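Local coordinates for protein flagellar assembly factor FliW (Geobacillus thermodenitrificans, PDB 5DMD) that probably binds the translational repressor CsrA and relieves its block on flagellin synthesis, and binds flagellin during assembly of the flagellum, at residues Lys7-Ile12 with Phe45-Ser50. The protein carries 1 engineered substitution. Sequence-based numbering, arbitrary orientation.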
ATOM      1  N   LYS A   7       2.352  14.914  -2.106  1.00 15.67           N
ATOM      2  CA  LYS A   7       3.721  14.694  -2.560  1.00 17.90           C
ATOM      3  C   LYS A   7       3.847  14.827  -4.070  1.00 20.53           C
ATOM      4  O   LYS A   7       4.825  15.403  -4.561  1.00 21.87           O
ATOM      5  CB  LYS A   7       4.208  13.310  -2.130  1.00 17.44           C
ATOM      6  CG  LYS A   7       5.677  13.069  -2.467  1.00 17.79           C
ATOM      7  CD  LYS A   7       6.271  11.984  -1.594  1.00 19.69           C
ATOM      8  CE  LYS A   7       7.620  11.545  -2.145  1.00 25.99           C
ATOM      9  NZ  LYS A   7       8.218  10.481  -1.296  1.00 27.88           N
ATOM     10  N   TYR A   8       2.881  14.295  -4.821  1.00 16.93           N
ATOM     11  CA  TYR A   8       2.994  14.172  -6.267  1.00 17.56           C
ATOM     12  C   TYR A   8       1.882  14.843  -7.059  1.00 20.68           C
ATOM     13  O   TYR A   8       1.989  14.900  -8.291  1.00 22.44           O
ATOM     14  CB  TYR A   8       3.014  12.692  -6.677  1.00 22.85           C
ATOM     15  CG  TYR A   8       4.166  11.882  -6.148  1.00 22.25           C
ATOM     16  CD1 TYR A   8       5.459  12.086  -6.610  1.00 33.22           C
ATOM     17  CD2 TYR A   8       3.955  10.894  -5.203  1.00 23.86           C
ATOM     18  CE1 TYR A   8       6.514  11.324  -6.136  1.00 33.51           C
ATOM     19  CE2 TYR A   8       4.999  10.125  -4.720  1.00 25.65           C
ATOM     20  CZ  TYR A   8       6.277  10.347  -5.190  1.00 27.98           C
ATOM     21  OH  TYR A   8       7.318   9.584  -4.712  1.00 29.07           O
ATOM     22  N   HIS A   9       0.815  15.323  -6.416  1.00 15.79           N
ATOM     23  CA  HIS A   9      -0.366  15.791  -7.130  1.00 17.99           C
ATOM     24  C   HIS A   9      -0.632  17.279  -6.969  1.00 16.93           C
ATOM     25  O   HIS A   9      -1.641  17.771  -7.487  1.00 19.20           O
ATOM     26  CB  HIS A   9      -1.601  15.001  -6.675  1.00 19.47           C
ATOM     27  CG  HIS A   9      -1.587  13.568  -7.101  1.00 17.82           C
ATOM     28  ND1 HIS A   9      -0.923  12.582  -6.394  1.00 16.93           N
ATOM     29  CD2 HIS A   9      -2.154  12.953  -8.165  1.00 23.23           C
ATOM     30  CE1 HIS A   9      -1.078  11.425  -7.012  1.00 22.37           C
ATOM     31  NE2 HIS A   9      -1.826  11.621  -8.084  1.00 22.61           N
ATOM     32  N   GLY A  10       0.236  18.009  -6.284  1.00 16.68           N
ATOM     33  CA  GLY A  10      -0.060  19.388  -5.942  1.00 15.39           C
ATOM     34  C   GLY A  10      -1.177  19.479  -4.911  1.00 20.13           C
ATOM     35  O   GLY A  10      -1.560  18.498  -4.274  1.00 16.22           O
ATOM     36  N   ASP A  11      -1.695  20.693  -4.743  1.00 18.46           N
ATOM     37  CA  ASP A  11      -2.804  20.884  -3.817  1.00 15.50           C
ATOM     38  C   ASP A  11      -4.096  20.359  -4.438  1.00 16.59           C
ATOM     39  O   ASP A  11      -4.466  20.762  -5.548  1.00 17.63           O
ATOM     40  CB  ASP A  11      -2.988  22.365  -3.490  1.00 17.91           C
ATOM     41  CG  ASP A  11      -1.880  22.938  -2.622  1.00 18.86           C
ATOM     42  OD1 ASP A  11      -0.907  22.237  -2.293  1.00 19.31           O
ATOM     43  OD2 ASP A  11      -1.986  24.138  -2.283  1.00 24.99           O
ATOM     44  N   ILE A  12      -4.824  19.512  -3.706  1.00 16.16           N
ATOM     45  CA  ILE A  12      -6.054  18.931  -4.226  1.00 16.45           C
ATOM     46  C   ILE A  12      -7.188  19.084  -3.218  1.00 18.47           C
ATOM     47  O   ILE A  12      -6.973  19.301  -2.021  1.00 18.34           O
ATOM     48  CB  ILE A  12      -5.906  17.451  -4.677  1.00 14.79           C
ATOM     49  CG1 ILE A  12      -5.707  16.510  -3.486  1.00 16.88           C
ATOM     50  CG2 ILE A  12      -4.736  17.274  -5.654  1.00 15.27           C
ATOM     51  CD1 ILE A  12      -5.562  15.098  -3.841  1.00 16.46           C
ATOM     52  N   PHE A  45       0.241   2.556 -10.787  1.00 27.94           N
ATOM     53  CA  PHE A  45       0.716   3.058  -9.506  1.00 27.39           C
ATOM     54  C   PHE A  45      -0.334   3.938  -8.842  1.00 26.94           C
ATOM     55  O   PHE A  45      -0.971   4.775  -9.492  1.00 25.66           O
ATOM     56  CB  PHE A  45       2.012   3.848  -9.683  1.00 26.08           C
ATOM     57  CG  PHE A  45       3.075   3.092 -10.414  1.00 31.80           C
ATOM     58  CD1 PHE A  45       3.338   1.774 -10.104  1.00 41.25           C
ATOM     59  CD2 PHE A  45       3.790   3.691 -11.437  1.00 40.57           C
ATOM     60  CE1 PHE A  45       4.307   1.069 -10.784  1.00 40.13           C
ATOM     61  CE2 PHE A  45       4.757   2.991 -12.122  1.00 43.12           C
ATOM     62  CZ  PHE A  45       5.011   1.679 -11.798  1.00 48.76           C
ATOM     63  N   ILE A  46      -0.488   3.748  -7.538  1.00 20.35           N
ATOM     64  CA  ILE A  46      -1.399   4.509  -6.696  1.00 19.79           C
ATOM     65  C   ILE A  46      -0.572   5.068  -5.547  1.00 22.38           C
ATOM     66  O   ILE A  46       0.292   4.367  -5.009  1.00 21.58           O
ATOM     67  CB  ILE A  46      -2.527   3.609  -6.135  1.00 23.87           C
ATOM     68  CG1 ILE A  46      -3.250   2.837  -7.243  1.00 30.41           C
ATOM     69  CG2 ILE A  46      -3.520   4.417  -5.291  1.00 25.06           C
ATOM     70  CD1 ILE A  46      -2.639   1.491  -7.582  1.00 35.48           C
ATOM     71  N   ILE A  47      -0.829   6.322  -5.172  1.00 19.69           N
ATOM     72  CA  ILE A  47      -0.140   6.959  -4.050  1.00 15.64           C
ATOM     73  C   ILE A  47      -0.996   6.820  -2.800  1.00 14.69           C
ATOM     74  O   ILE A  47      -2.155   7.261  -2.776  1.00 16.88           O
ATOM     75  CB  ILE A  47       0.160   8.439  -4.324  1.00 15.74           C
ATOM     76  CG1 ILE A  47       0.941   8.589  -5.629  1.00 19.41           C
ATOM     77  CG2 ILE A  47       0.956   9.020  -3.155  1.00 15.97           C
ATOM     78  CD1 ILE A  47       2.236   7.792  -5.644  1.00 19.19           C
ATOM     79  N   LEU A  48      -0.424   6.227  -1.753  1.00 14.79           N
ATOM     80  CA  LEU A  48      -1.030   6.259  -0.424  1.00 13.08           C
ATOM     81  C   LEU A  48      -0.602   7.573   0.221  1.00 16.62           C
ATOM     82  O   LEU A  48       0.523   7.698   0.704  1.00 15.23           O
ATOM     83  CB  LEU A  48      -0.563   5.048   0.382  1.00 14.54           C
ATOM     84  CG  LEU A  48      -1.156   4.918   1.785  1.00 12.74           C
ATOM     85  CD1 LEU A  48      -2.660   4.655   1.708  1.00 16.74           C
ATOM     86  CD2 LEU A  48      -0.430   3.815   2.551  1.00 19.00           C
ATOM     87  N   GLN A  49      -1.501   8.562   0.228  1.00 13.69           N
ATOM     88  CA  GLN A  49      -1.168   9.944   0.579  1.00 14.74           C
ATOM     89  C   GLN A  49      -1.766  10.311   1.930  1.00 13.34           C
ATOM     90  O   GLN A  49      -2.987  10.260   2.107  1.00 14.97           O
ATOM     91  CB  GLN A  49      -1.717  10.894  -0.488  1.00 13.89           C
ATOM     92  CG  GLN A  49      -1.538  12.370  -0.167  1.00 12.15           C
ATOM     93  CD  GLN A  49      -0.086  12.800  -0.205  1.00 14.43           C
ATOM     94  OE1 GLN A  49       0.588  12.678  -1.228  1.00 15.07           O
ATOM     95  NE2 GLN A  49       0.413  13.275   0.934  1.00 16.01           N
ATOM     96  N   SER A  50      -0.916  10.706   2.875  1.00 14.69           N
ATOM     97  CA  SER A  50      -1.412  11.214   4.144  1.00 13.88           C
ATOM     98  C   SER A  50      -2.199  12.504   3.932  1.00 14.82           C
ATOM     99  O   SER A  50      -1.779  13.394   3.190  1.00 16.08           O
ATOM    100  CB  SER A  50      -0.240  11.506   5.081  1.00 14.78           C
ATOM    101  OG  SER A  50      -0.701  12.237   6.205  1.00 16.98           O
TER
HETATM  102  O   HOH W   1       0.745  12.572  -4.045  1.00 14.82           O
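The loop that joins the short antiparallel strands 3-4 and 12-13 lies over one face of the large antiparallel sheet here, on strand 45-50. K7, Y8 and H9 of the loop meet I47 and Q49 of the strand. The one direct hydrogen bond runs from K7 N to Q49 OE1, at 3.0 Å. It is nearly straight at the hydrogen (173°), but the donor sits above the carbonyl plane of the amide. With CG anti to the backbone N (chi1 175°) and a bend at chi2, the Q49 chain brings its amide oxygen to the loop.

A water bridges the same oxygen to the next two loop residues. It donates to Q49 OE1 at 2.8 Å and accepts from Y8 N at 2.9 Å. It also lies in the plane of the H9 ring, 2.9 Å from H9 ND1. The other ring nitrogen, H9 NE2, bonds to Q39 O. The other half of the Q49 amide is held within its own strand and beyond: NE2 gives a bond to S50 O, which lies in the amide plane, and another to P54 O.

I47 supplies the apolar part. I47 CD1 packs against the Y8 ring, 3.6 Å from Y8 CD2, and the two side chains cross at about a right angle. I47 CG1 meets the edge of the H9 ring, 3.7 Å from H9 CE1. K7 CG covers one face of the Y8 ring.

A leucine in place of Q49 would probably leave K7 N without its acceptor and the water without one of its anchors. The buried amide thus ties two successive loop N-H groups to the sheet, one directly and one through water, beside a small hydrophobic patch.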